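Local coordinates for transcriptional regulator, putative (Pseudomonas syringae pv. tomato, PDB 2R5F), which probably acts as a DNA-binding transcriptional regulator of the SorC family, this fragment being its putative sugar-binding domain, at residues A[49-54]-A[153-158]; A[58-63]-A[147-152]; A[107-112]-A[117-122]; A[191-196]-A[247-252]. All coordinates share one frame; numbering follows the deposited sequence. Where two conformers were deposited one is given.

Contact 1 of 4, residues A[49-54]-A[153-158]; sequences HYLETS and ITLAIV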
loop_
_atom_site.group_PDB
_atom_site.type_symbol
_atom_site.label_atom_id
_atom_site.label_comp_id
_atom_site.label_asym_id
_atom_site.label_seq_id
_atom_site.Cartn_x
_atom_site.Cartn_y
_atom_site.Cartn_z
ATOM N N HIS A 49 4.153 -12.619 -4.072
ATOM C CA HIS A 49 3.472 -13.846 -4.500
ATOM C C HIS A 49 2.022 -13.553 -4.887
ATOM O O HIS A 49 1.546 -14.036 -5.908
ATOM C CB HIS A 49 3.516 -14.920 -3.389
ATOM C CG HIS A 49 4.855 -15.581 -3.215
ATOM N ND1 HIS A 49 6.044 -14.880 -3.198
ATOM C CD2 HIS A 49 5.184 -16.880 -3.013
ATOM C CE1 HIS A 49 7.048 -15.722 -3.012
ATOM N NE2 HIS A 49 6.553 -16.943 -2.894
ATOM N N TYR A 50 1.331 -12.775 -4.052
ATOM C CA TYR A 50 -0.042 -12.302 -4.309
ATOM C C TYR A 50 -0.185 -11.666 -5.699
ATOM O O TYR A 50 -1.127 -11.957 -6.451
ATOM C CB TYR A 50 -0.460 -11.280 -3.241
ATOM C CG TYR A 50 -1.848 -10.705 -3.460
ATOM C CD1 TYR A 50 -2.985 -11.369 -2.989
ATOM C CD2 TYR A 50 -2.027 -9.520 -4.157
ATOM C CE1 TYR A 50 -4.259 -10.862 -3.212
ATOM C CE2 TYR A 50 -3.311 -8.995 -4.377
ATOM C CZ TYR A 50 -4.415 -9.673 -3.904
ATOM O OH TYR A 50 -5.683 -9.160 -4.128
ATOM N N LEU A 51 0.763 -10.795 -6.020
ATOM C CA LEU A 51 0.773 -10.045 -7.256
ATOM C C LEU A 51 1.125 -10.976 -8.410
ATOM O O LEU A 51 0.665 -10.770 -9.526
ATOM C CB LEU A 51 1.799 -8.919 -7.147
ATOM C CG LEU A 51 1.291 -7.530 -7.492
ATOM C CD1 LEU A 51 0.607 -6.947 -6.305
ATOM C CD2 LEU A 51 2.430 -6.621 -7.984
ATOM N N GLU A 52 1.935 -12.001 -8.138
ATOM C CA GLU A 52 2.215 -13.073 -9.106
ATOM C C GLU A 52 1.015 -13.949 -9.437
ATOM O O GLU A 52 0.959 -14.527 -10.503
ATOM C CB GLU A 52 3.300 -14.006 -8.579
ATOM C CG GLU A 52 4.716 -13.586 -8.867
ATOM C CD GLU A 52 5.673 -14.035 -7.772
ATOM O OE1 GLU A 52 5.616 -15.225 -7.357
ATOM O OE2 GLU A 52 6.479 -13.186 -7.326
ATOM N N THR A 53 0.071 -14.091 -8.518
ATOM C CA THR A 53 -1.045 -14.984 -8.764
ATOM C C THR A 53 -2.396 -14.278 -8.909
ATOM O O THR A 53 -3.355 -14.861 -9.407
ATOM C CB THR A 53 -1.109 -16.119 -7.709
ATOM O OG1 THR A 53 -1.588 -15.617 -6.458
ATOM C CG2 THR A 53 0.275 -16.762 -7.506
ATOM N N SER A 54 -2.460 -13.018 -8.480
ATOM C CA SER A 54 -3.721 -12.274 -8.417
ATOM C C SER A 54 -3.712 -11.034 -9.275
ATOM O O SER A 54 -4.689 -10.307 -9.296
ATOM C CB SER A 54 -4.072 -11.890 -6.969
ATOM O OG SER A 54 -4.106 -13.047 -6.140
ATOM N N ILE A 153 -6.954 3.874 -12.024
ATOM C CA ILE A 153 -6.384 2.855 -11.117
ATOM C C ILE A 153 -7.383 1.810 -10.621
ATOM O O ILE A 153 -8.479 2.146 -10.186
ATOM C CB ILE A 153 -5.622 3.489 -9.954
ATOM C CG1 ILE A 153 -4.300 4.072 -10.479
ATOM C CG2 ILE A 153 -5.325 2.457 -8.860
ATOM C CD1 ILE A 153 -3.837 5.189 -9.636
ATOM N N THR A 154 -6.989 0.542 -10.720
ATOM C CA THR A 154 -7.831 -0.582 -10.369
ATOM C C THR A 154 -7.285 -1.390 -9.200
ATOM O O THR A 154 -8.035 -2.097 -8.553
ATOM C CB THR A 154 -8.044 -1.514 -11.574
ATOM O OG1 THR A 154 -6.816 -2.171 -11.902
ATOM C CG2 THR A 154 -8.524 -0.736 -12.760
ATOM N N LEU A 155 -5.979 -1.296 -8.956
ATOM C CA LEU A 155 -5.333 -1.911 -7.810
ATOM C C LEU A 155 -4.399 -0.912 -7.144
ATOM O O LEU A 155 -3.354 -0.564 -7.711
ATOM C CB LEU A 155 -4.532 -3.136 -8.239
ATOM C CG LEU A 155 -3.591 -3.833 -7.225
ATOM C CD1 LEU A 155 -4.312 -4.425 -6.031
ATOM C CD2 LEU A 155 -2.808 -4.915 -7.945
ATOM N N ALA A 156 -4.777 -0.420 -5.970
ATOM C CA ALA A 156 -3.847 0.411 -5.174
ATOM C C ALA A 156 -3.131 -0.432 -4.160
ATOM O O ALA A 156 -3.759 -1.157 -3.412
ATOM C CB ALA A 156 -4.562 1.594 -4.505
ATOM N N ILE A 157 -1.801 -0.337 -4.137
ATOM C CA ILE A 157 -0.991 -1.006 -3.149
ATOM C C ILE A 157 -0.397 0.039 -2.200
ATOM O O ILE A 157 0.344 0.920 -2.622
ATOM C CB ILE A 157 0.168 -1.812 -3.806
ATOM C CG1 ILE A 157 -0.358 -2.638 -4.992
ATOM C CG2 ILE A 157 0.906 -2.643 -2.717
ATOM C CD1 ILE A 157 0.678 -3.280 -5.772
ATOM N N VAL A 158 -0.719 -0.053 -0.915
ATOM C CA VAL A 158 -0.406 1.035 0.039
ATOM C C VAL A 158 0.165 0.509 1.348
ATOM O O VAL A 158 -0.239 -0.553 1.842
ATOM C CB VAL A 158 -1.667 1.944 0.350
ATOM C CG1 VAL A 158 -2.241 2.611 -0.927
ATOM C CG2 VAL A 158 -2.761 1.167 1.098
#
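L51 on helix 36-54 and I157 on strand 155-162 reach for each other tip to tip, with CD1 of L51 lying 3.7 Å from CD1 of I157. The leucine's first torsion is nearly eclipsed (chi1 -128°), an unusual setting for CG, and CD1 is the methyl that faces the strand. I157 is extended, with CG1 beside its backbone N and chi2 at 172°, which carries CD1 out from the strand toward the helix. The same CD1 of L51 also faces CD2 of L155 more loosely, at 4.3 Å, and thus meets the two strand residues whose side chains project toward the helix. One residue back on the helix, the Y50 ring has S54 CB over the centre of one face, while its hydroxyl is hydrogen-bonded to R226 on the adjoining strand 226-230. I61 of strand 60-63 packs against both L155 and I157. This is helix-on-sheet packing in the interior of a Rossmann-like alpha/beta domain. Across the interface the touching atoms are all methyl carbons, which implies cohesion through dispersion and burial of apolar surface; the contact itself is non-directional, and a directional tie to the sheet comes from Y50 to R226.

Contact 2 of 4, residues A[58-63]-A[147-152]; sequences QDHIGI and LHRFDS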
loop_
_atom_site.group_PDB
_atom_site.type_symbol
_atom_site.label_atom_id
_atom_site.label_comp_id
_atom_site.label_asym_id
_atom_site.label_seq_id
_atom_site.Cartn_x
_atom_site.Cartn_y
_atom_site.Cartn_z
ATOM N N GLN A 58 -4.880 -6.375 -17.287
ATOM C CA GLN A 58 -5.775 -5.229 -17.423
ATOM C C GLN A 58 -5.694 -4.250 -16.243
ATOM O O GLN A 58 -6.203 -3.128 -16.333
ATOM C CB GLN A 58 -7.214 -5.712 -17.600
ATOM C CG GLN A 58 -7.775 -5.561 -19.009
ATOM C CD GLN A 58 -6.853 -6.116 -20.092
ATOM O OE1 GLN A 58 -6.672 -7.334 -20.217
ATOM N NE2 GLN A 58 -6.281 -5.221 -20.891
ATOM N N ASP A 59 -5.036 -4.662 -15.164
ATOM C CA ASP A 59 -4.936 -3.841 -13.939
ATOM C C ASP A 59 -4.062 -2.600 -14.150
ATOM O O ASP A 59 -3.009 -2.670 -14.785
ATOM C CB ASP A 59 -4.370 -4.663 -12.775
ATOM C CG ASP A 59 -5.444 -5.402 -11.956
ATOM O OD1 ASP A 59 -6.613 -4.961 -11.858
ATOM O OD2 ASP A 59 -5.095 -6.439 -11.364
ATOM N N HIS A 60 -4.528 -1.469 -13.627
ATOM C CA HIS A 60 -3.784 -0.225 -13.608
ATOM C C HIS A 60 -3.405 -0.021 -12.154
ATOM O O HIS A 60 -4.277 0.258 -11.328
ATOM C CB HIS A 60 -4.692 0.926 -14.054
ATOM C CG HIS A 60 -5.196 0.802 -15.462
ATOM N ND1 HIS A 60 -4.868 1.701 -16.451
ATOM C CD2 HIS A 60 -6.004 -0.118 -16.041
ATOM C CE1 HIS A 60 -5.453 1.343 -17.577
ATOM N NE2 HIS A 60 -6.152 0.244 -17.356
ATOM N N ILE A 61 -2.116 -0.155 -11.855
ATOM C CA ILE A 61 -1.620 -0.206 -10.501
ATOM C C ILE A 61 -1.177 1.162 -9.987
ATOM O O ILE A 61 -0.520 1.896 -10.704
ATOM C CB ILE A 61 -0.422 -1.163 -10.413
ATOM C CG1 ILE A 61 -0.870 -2.585 -10.760
ATOM C CG2 ILE A 61 0.260 -1.052 -9.016
ATOM C CD1 ILE A 61 0.257 -3.521 -11.024
ATOM N N GLY A 62 -1.562 1.513 -8.758
ATOM C CA GLY A 62 -1.018 2.711 -8.105
ATOM C C GLY A 62 -0.251 2.193 -6.915
ATOM O O GLY A 62 -0.692 1.244 -6.295
ATOM N N ILE A 63 0.914 2.764 -6.610
ATOM C CA ILE A 63 1.635 2.355 -5.402
ATOM C C ILE A 63 2.047 3.562 -4.546
ATOM O O ILE A 63 2.421 4.627 -5.061
ATOM C CB ILE A 63 2.889 1.439 -5.647
ATOM C CG1 ILE A 63 4.036 2.191 -6.353
ATOM C CG2 ILE A 63 2.533 0.134 -6.353
ATOM C CD1 ILE A 63 5.453 1.538 -6.111
ATOM N N LEU A 147 -1.802 12.754 -12.065
ATOM C CA LEU A 147 -3.131 13.033 -11.493
ATOM C C LEU A 147 -4.253 12.469 -12.360
ATOM O O LEU A 147 -5.244 11.957 -11.853
ATOM C CB LEU A 147 -3.359 14.538 -11.277
ATOM C CG LEU A 147 -2.614 15.291 -10.178
ATOM C CD1 LEU A 147 -2.893 16.815 -10.255
ATOM C CD2 LEU A 147 -2.941 14.739 -8.771
ATOM N N HIS A 148 -4.081 12.567 -13.673
ATOM C CA HIS A 148 -5.039 12.055 -14.631
ATOM C C HIS A 148 -5.277 10.542 -14.465
ATOM O O HIS A 148 -6.402 10.041 -14.643
ATOM C CB HIS A 148 -4.546 12.378 -16.041
ATOM C CG HIS A 148 -5.438 11.871 -17.125
ATOM N ND1 HIS A 148 -6.594 12.521 -17.499
ATOM C CD2 HIS A 148 -5.337 10.786 -17.928
ATOM C CE1 HIS A 148 -7.173 11.850 -18.481
ATOM N NE2 HIS A 148 -6.433 10.792 -18.758
ATOM N N ARG A 149 -4.212 9.828 -14.122
ATOM C CA ARG A 149 -4.241 8.378 -14.044
ATOM C C ARG A 149 -5.020 7.850 -12.837
ATOM O O ARG A 149 -5.538 6.736 -12.899
ATOM C CB ARG A 149 -2.823 7.801 -14.022
ATOM C CG ARG A 149 -1.851 8.286 -15.096
ATOM C CD ARG A 149 -2.330 8.043 -16.524
ATOM N NE ARG A 149 -3.136 6.828 -16.657
ATOM C CZ ARG A 149 -3.959 6.571 -17.676
ATOM N NH1 ARG A 149 -4.659 5.433 -17.687
ATOM N NH2 ARG A 149 -4.094 7.441 -18.675
ATOM N N PHE A 150 -5.105 8.642 -11.763
ATOM C CA PHE A 150 -5.781 8.214 -10.521
ATOM C C PHE A 150 -7.142 7.591 -10.782
ATOM O O PHE A 150 -7.535 6.632 -10.125
ATOM C CB PHE A 150 -5.956 9.364 -9.516
ATOM C CG PHE A 150 -4.679 9.817 -8.853
ATOM C CD1 PHE A 150 -3.474 9.180 -9.101
ATOM C CD2 PHE A 150 -4.698 10.887 -7.974
ATOM C CE1 PHE A 150 -2.295 9.612 -8.492
ATOM C CE2 PHE A 150 -3.537 11.335 -7.352
ATOM C CZ PHE A 150 -2.335 10.699 -7.610
ATOM N N ASP A 151 -7.862 8.132 -11.752
ATOM C CA ASP A 151 -9.207 7.660 -12.002
ATOM C C ASP A 151 -9.267 6.317 -12.746
ATOM O O ASP A 151 -10.304 5.646 -12.731
ATOM C CB ASP A 151 -10.019 8.760 -12.686
ATOM C CG ASP A 151 -10.342 9.904 -11.731
ATOM O OD1 ASP A 151 -11.278 9.738 -10.913
ATOM O OD2 ASP A 151 -9.643 10.950 -11.782
ATOM N N SER A 152 -8.154 5.923 -13.368
ATOM C CA SER A 152 -8.076 4.635 -14.067
ATOM C C SER A 152 -7.599 3.513 -13.129
ATOM O O SER A 152 -7.826 2.328 -13.405
ATOM C CB SER A 152 -7.180 4.728 -15.319
ATOM O OG SER A 152 -7.390 5.935 -16.056
#
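The H60 imidazole and the R149 guanidinium lie nearly parallel, their planes 16° apart, but they are not stacked. H60 ND1 comes to the edge of the guanidinium, close to its plane and 3.9 Å from NH1, whereas R149 NH1 and S152 O approach the imidazole obliquely. Elsewhere in 147-152, the F150 ring has L147 CA over the centre of one face, and the H148 ring has R149 NH2 at its edge, in plane. In this Rossmann-like alpha/beta domain the contact joins H60, on strand 60-63, to the turn that follows helix 138-149 and leads into strand 155-162, the parallel neighbour of 60-63.

What brings two nitrogen-bearing groups together is a carboxylate: E88 OE2 accepts a hydrogen bond from R149 NH1 within a salt bridge and is also hydrogen-bonded to H60 ND1. The acid would be expected to offset the arginine's positive charge beside the imidazole. R149 reaches it through a chain bent at chi2 (-58°) and chi3, which doubles the side chain back; F120 adds a cation-pi contact to this arginine. T154 OG1 accepts from H60 N and is hydrogen-bonded to the carboxylate oxygen D59 OD1, to which it can only donate. The turn itself is tied by S152 N bonding to R149 O at 2.8 Å. S152 then closes against the histidine from two positions: its CB stands 4.0 Å from H60 ND1, and its carbonyl O lies 3.5 Å from H60 CB.

Contact 3 of 4, residues A[107-112]-A[117-122]; sequences LTQRLA and CPAFLL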
loop_
_atom_site.group_PDB
_atom_site.type_symbol
_atom_site.label_atom_id
_atom_site.label_comp_id
_atom_site.label_asym_id
_atom_site.label_seq_id
_atom_site.Cartn_x
_atom_site.Cartn_y
_atom_site.Cartn_z
ATOM N N LEU A 107 11.630 3.467 -7.259
ATOM C CA LEU A 107 10.876 2.273 -6.863
ATOM C C LEU A 107 9.681 2.007 -7.759
ATOM O O LEU A 107 9.420 0.866 -8.140
ATOM C CB LEU A 107 10.424 2.383 -5.410
ATOM C CG LEU A 107 9.723 1.128 -4.894
ATOM C CD1 LEU A 107 10.782 0.045 -4.764
ATOM C CD2 LEU A 107 9.126 1.410 -3.527
ATOM N N THR A 108 8.957 3.072 -8.085
ATOM C CA THR A 108 7.797 3.027 -8.961
ATOM C C THR A 108 8.225 2.547 -10.338
ATOM O O THR A 108 7.542 1.726 -10.951
ATOM C CB THR A 108 7.185 4.437 -9.117
ATOM O OG1 THR A 108 6.999 5.023 -7.828
ATOM C CG2 THR A 108 5.838 4.378 -9.793
ATOM N N GLN A 109 9.347 3.105 -10.808
ATOM C CA GLN A 109 9.949 2.765 -12.095
ATOM C C GLN A 109 10.397 1.304 -12.138
ATOM O O GLN A 109 10.058 0.580 -13.075
ATOM C CB GLN A 109 11.109 3.715 -12.433
ATOM C CG GLN A 109 11.743 3.454 -13.842
ATOM C CD GLN A 109 10.719 3.416 -14.973
ATOM O OE1 GLN A 109 10.311 2.340 -15.446
ATOM N NE2 GLN A 109 10.284 4.590 -15.401
ATOM N N ARG A 110 11.118 0.880 -11.099
ATOM C CA ARG A 110 11.553 -0.504 -10.948
ATOM C C ARG A 110 10.392 -1.469 -11.098
ATOM O O ARG A 110 10.516 -2.423 -11.811
ATOM C CB ARG A 110 12.218 -0.731 -9.608
ATOM C CG ARG A 110 13.659 -0.373 -9.577
ATOM C CD ARG A 110 14.200 -0.463 -8.177
ATOM N NE ARG A 110 14.273 -1.843 -7.704
ATOM C CZ ARG A 110 14.314 -2.192 -6.416
ATOM N NH1 ARG A 110 14.281 -1.267 -5.461
ATOM N NH2 ARG A 110 14.389 -3.472 -6.072
ATOM N N LEU A 111 9.257 -1.192 -10.452
ATOM C CA LEU A 111 8.055 -2.029 -10.527
ATOM C C LEU A 111 7.432 -2.089 -11.921
ATOM O O LEU A 111 6.990 -3.146 -12.367
ATOM C CB LEU A 111 7.015 -1.606 -9.471
ATOM C CG LEU A 111 5.747 -2.488 -9.475
ATOM C CD1 LEU A 111 6.117 -3.932 -9.157
ATOM C CD2 LEU A 111 4.602 -1.974 -8.574
ATOM N N ALA A 112 7.409 -0.956 -12.618
ATOM C CA ALA A 112 6.974 -0.917 -14.009
ATOM C C ALA A 112 7.897 -1.750 -14.917
ATOM O O ALA A 112 7.446 -2.431 -15.859
ATOM C CB ALA A 112 6.899 0.501 -14.463
ATOM N N CYS A 117 5.598 -2.641 -18.104
ATOM C CA CYS A 117 4.582 -1.665 -18.453
ATOM C C CYS A 117 5.111 -0.228 -18.270
ATOM O O CYS A 117 6.231 -0.024 -17.782
ATOM C CB CYS A 117 3.327 -1.915 -17.619
ATOM S SG CYS A 117 3.586 -1.677 -15.875
ATOM N N PRO A 118 4.345 0.770 -18.735
ATOM C CA PRO A 118 4.685 2.179 -18.468
ATOM C C PRO A 118 4.575 2.624 -16.989
ATOM O O PRO A 118 3.747 2.127 -16.247
ATOM C CB PRO A 118 3.705 2.972 -19.354
ATOM C CG PRO A 118 3.001 2.002 -20.197
ATOM C CD PRO A 118 3.178 0.621 -19.628
ATOM N N ALA A 119 5.431 3.554 -16.577
ATOM C CA ALA A 119 5.392 4.138 -15.228
ATOM C C ALA A 119 4.953 5.580 -15.356
ATOM O O ALA A 119 5.277 6.222 -16.333
ATOM C CB ALA A 119 6.756 4.077 -14.592
ATOM N N PHE A 120 4.207 6.072 -14.381
ATOM C CA PHE A 120 3.813 7.489 -14.314
ATOM C C PHE A 120 4.325 7.971 -12.954
ATOM O O PHE A 120 3.871 7.503 -11.894
ATOM C CB PHE A 120 2.288 7.671 -14.496
ATOM C CG PHE A 120 1.788 7.267 -15.870
ATOM C CD1 PHE A 120 1.801 8.163 -16.927
ATOM C CD2 PHE A 120 1.348 5.972 -16.114
ATOM C CE1 PHE A 120 1.353 7.794 -18.212
ATOM C CE2 PHE A 120 0.900 5.592 -17.389
ATOM C CZ PHE A 120 0.907 6.502 -18.435
ATOM N N LEU A 121 5.318 8.849 -13.014
ATOM C CA LEU A 121 6.186 9.184 -11.894
ATOM C C LEU A 121 6.032 10.645 -11.479
ATOM O O LEU A 121 5.653 11.477 -12.276
ATOM C CB LEU A 121 7.666 8.968 -12.289
ATOM C CG LEU A 121 8.128 7.656 -12.932
ATOM C CD1 LEU A 121 9.564 7.781 -13.363
ATOM C CD2 LEU A 121 7.975 6.481 -11.992
ATOM N N LEU A 122 6.371 10.938 -10.231
ATOM C CA LEU A 122 6.359 12.287 -9.685
ATOM C C LEU A 122 7.762 12.599 -9.176
ATOM O O LEU A 122 8.034 12.498 -7.967
ATOM C CB LEU A 122 5.354 12.404 -8.537
ATOM C CG LEU A 122 3.888 12.116 -8.829
ATOM C CD1 LEU A 122 3.131 11.910 -7.528
ATOM C CD2 LEU A 122 3.261 13.225 -9.660
HETATM O O HOH W 1 8.463 1.667 -17.778
#
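A112 and C117 are joined by one backbone bond, C117 N to A112 O at 2.9 Å, nearly straight at 165°, with the donor tilted 21° from the carbonyl plane. It ties the chain that leaves helix 101-115 back to the helix's last turns before strand 119-120 starts. Beside it, A112 CB packs on A119 CB at 3.6 Å, small methyl against small methyl, so that helix and strand lie close here. C117 SG sits between its backbone N and carbonyl carbon, a placement that keeps the sulfur alongside A112.

Farther along, L121 and T108 run past each other in opposite directions. The leucine's CD2 touches the threonine at CB, 3.6 Å away, and at CG2; T108 OG1 is occupied elsewhere, bonded to A104 O one turn earlier in the helix. Q109 crosses L121 at about a right angle. Its bend at chi2 (52°) brings the amide over toward the strand, with NE2 3.7 Å from A119 CB and 3.9 Å from L121 CD1. The other amide atom is used for a bridge: a water donates to Q109 OE1 at 3.1 Å and to C117 O at 2.8 Å, linking helix and loop a second time.

These segments form the return half of a beta-alpha-beta crossover, strand 88-94 to helix 101-115 to the parallel strand 119-120. F120 N and O face strand 88-94 through bonds with V89 and Q91, the F120 ring packs on helix 138-149, and L107, pointing away from 117-122, and L111 both pack on helix 68-75.

Contact 4 of 4, residues A[191-196]-A[247-252]; sequences GDICLR and GYLDVL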
loop_
_atom_site.group_PDB
_atom_site.type_symbol
_atom_site.label_atom_id
_atom_site.label_comp_id
_atom_site.label_asym_id
_atom_site.label_seq_id
_atom_site.Cartn_x
_atom_site.Cartn_y
_atom_site.Cartn_z
ATOM N N GLY A 191 -2.954 7.676 12.134
ATOM C CA GLY A 191 -2.203 7.060 11.028
ATOM C C GLY A 191 -2.433 7.753 9.698
ATOM O O GLY A 191 -3.160 8.744 9.620
ATOM N N ASP A 192 -1.823 7.215 8.642
ATOM C CA ASP A 192 -1.938 7.797 7.307
ATOM C C ASP A 192 -1.803 6.726 6.247
ATOM O O ASP A 192 -1.109 5.715 6.434
ATOM C CB ASP A 192 -0.871 8.882 7.077
ATOM C CG ASP A 192 0.501 8.299 6.693
ATOM O OD1 ASP A 192 1.281 7.940 7.593
ATOM O OD2 ASP A 192 0.821 8.230 5.491
ATOM N N ILE A 193 -2.498 6.965 5.139
ATOM C CA ILE A 193 -2.244 6.289 3.879
ATOM C C ILE A 193 -1.903 7.418 2.903
ATOM O O ILE A 193 -2.631 8.408 2.815
ATOM C CB ILE A 193 -3.459 5.492 3.368
ATOM C CG1 ILE A 193 -3.724 4.280 4.275
ATOM C CG2 ILE A 193 -3.202 5.071 1.929
ATOM C CD1 ILE A 193 -5.031 3.546 4.048
ATOM N N CYS A 194 -0.768 7.274 2.224
ATOM C CA CYS A 194 -0.270 8.247 1.239
ATOM C C CYS A 194 -0.114 9.670 1.777
ATOM O O CYS A 194 -0.330 10.617 1.047
ATOM C CB CYS A 194 -1.138 8.263 -0.022
ATOM S SG CYS A 194 -1.088 6.715 -0.968
ATOM N N LEU A 195 0.271 9.799 3.046
ATOM C CA LEU A 195 0.341 11.083 3.726
ATOM C C LEU A 195 -1.048 11.713 3.865
ATOM O O LEU A 195 -1.178 12.900 4.125
ATOM C CB LEU A 195 1.316 12.033 3.016
ATOM C CG LEU A 195 2.455 12.604 3.864
ATOM C CD1 LEU A 195 3.117 11.510 4.754
ATOM C CD2 LEU A 195 3.474 13.264 2.965
ATOM N N ARG A 196 -2.092 10.907 3.711
ATOM C CA ARG A 196 -3.434 11.368 4.076
ATOM C C ARG A 196 -3.837 10.778 5.444
ATOM O O ARG A 196 -3.972 9.584 5.584
ATOM C CB ARG A 196 -4.437 10.999 2.976
ATOM C CG ARG A 196 -4.055 11.501 1.556
ATOM C CD ARG A 196 -4.091 13.023 1.505
ATOM N NE ARG A 196 -3.854 13.544 0.161
ATOM C CZ ARG A 196 -4.656 14.397 -0.473
ATOM N NH1 ARG A 196 -5.758 14.854 0.109
ATOM N NH2 ARG A 196 -4.358 14.794 -1.698
ATOM N N GLY A 247 -12.783 1.704 5.925
ATOM C CA GLY A 247 -13.083 0.933 4.728
ATOM C C GLY A 247 -12.116 1.107 3.575
ATOM O O GLY A 247 -12.500 0.907 2.427
ATOM N N TYR A 248 -10.864 1.464 3.861
ATOM C CA TYR A 248 -9.925 1.793 2.793
ATOM C C TYR A 248 -9.341 0.558 2.130
ATOM O O TYR A 248 -9.001 0.592 0.965
ATOM C CB TYR A 248 -8.825 2.771 3.255
ATOM C CG TYR A 248 -9.390 4.067 3.803
ATOM C CD1 TYR A 248 -10.080 4.969 2.982
ATOM C CD2 TYR A 248 -9.276 4.368 5.156
ATOM C CE1 TYR A 248 -10.606 6.151 3.498
ATOM C CE2 TYR A 248 -9.798 5.532 5.680
ATOM C CZ TYR A 248 -10.457 6.417 4.856
ATOM O OH TYR A 248 -10.964 7.555 5.418
ATOM N N LEU A 249 -9.280 -0.545 2.861
ATOM C CA LEU A 249 -8.628 -1.747 2.386
ATOM C C LEU A 249 -9.605 -2.822 1.950
ATOM O O LEU A 249 -10.665 -3.011 2.554
ATOM C CB LEU A 249 -7.728 -2.307 3.503
ATOM C CG LEU A 249 -6.726 -1.330 4.108
ATOM C CD1 LEU A 249 -5.948 -2.024 5.206
ATOM C CD2 LEU A 249 -5.788 -0.748 2.975
ATOM N N ASP A 250 -9.226 -3.531 0.893
ATOM C CA ASP A 250 -9.916 -4.716 0.423
ATOM C C ASP A 250 -9.123 -6.002 0.716
ATOM O O ASP A 250 -9.701 -7.065 0.896
ATOM C CB ASP A 250 -10.180 -4.564 -1.071
ATOM C CG ASP A 250 -11.081 -3.375 -1.367
ATOM O OD1 ASP A 250 -12.285 -3.476 -1.030
ATOM O OD2 ASP A 250 -10.583 -2.338 -1.892
ATOM N N VAL A 251 -7.800 -5.888 0.742
ATOM C CA VAL A 251 -6.893 -6.960 1.112
ATOM C C VAL A 251 -5.886 -6.381 2.090
ATOM O O VAL A 251 -5.334 -5.292 1.885
ATOM C CB VAL A 251 -6.154 -7.558 -0.136
ATOM C CG1 VAL A 251 -5.278 -8.800 0.248
ATOM C CG2 VAL A 251 -7.160 -7.902 -1.267
ATOM N N LEU A 252 -5.661 -7.096 3.188
ATOM C CA LEU A 252 -4.593 -6.728 4.105
ATOM C C LEU A 252 -3.683 -7.900 4.229
ATOM O O LEU A 252 -4.151 -9.002 4.472
ATOM C CB LEU A 252 -5.166 -6.362 5.488
ATOM C CG LEU A 252 -4.174 -6.242 6.632
ATOM C CD1 LEU A 252 -3.271 -4.989 6.531
ATOM C CD2 LEU A 252 -4.977 -6.310 7.957
#
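I193 O, on the residue that reaches across to Y248 and L249, accepts a 2.7 Å hydrogen bond from R196 N, and I193 N returns one to R196 O at 3.0 Å. The pair closes a type I' turn at the tip of the beta hairpin formed by strands 191-193 and 196-198. C194 and L195, the two residues of the turn, both have positive phi. D192 supports them in an Asx motif: its OD2 receives L195 N at 3.0 Å, on the anti side of the carboxylate and 23° out of its plane.

From this braced tip the I193 side chain enters the core. With CG1 beside the backbone N and chi2 at 169°, the chain is extended and CD1 does the touching. Y248 lies aslant to it, offering CB first, and follows G247, whose positive phi belongs to a Schellman motif ending helix 237-245. The Y248 side chain also packs on L218 and L221 of helix 218-222, and its hydroxyl is hydrogen-bonded to G202 O. L249 and I193 both pack on V158 and I160 of strand 155-162, so the small direct contact belongs to a wider apolar cluster joining hairpin, central strand and the loop before strand 251-255. Its two direct touches both come from one methyl: I193 CD1 lies 4.0 Å from Y248 CB and 4.5 Å from L249 CD2.

In the fold
All four contacts reach one mixed sheet of a Rossmann-like domain. Contact 3 is nested within the loop closed by contact 2, which is nested in contact 1; contact 4 follows later in the chain. Contacts 1 and 2, with centres about 12 Å apart, share neighbouring parallel strands 60-63 and 155-162 and touch through T154. Contact 3, centred about 11 Å from contact 2, meets it through I63 on L111 and R149 on F120. V158 of contact 1 packs on I193 and L249 of contact 4, the two centres lying about 14 Å apart. The centres of contacts 3 and 4 are about 21 Å apart, so the sheet connects interfaces spread across the putative sugar-binding domain.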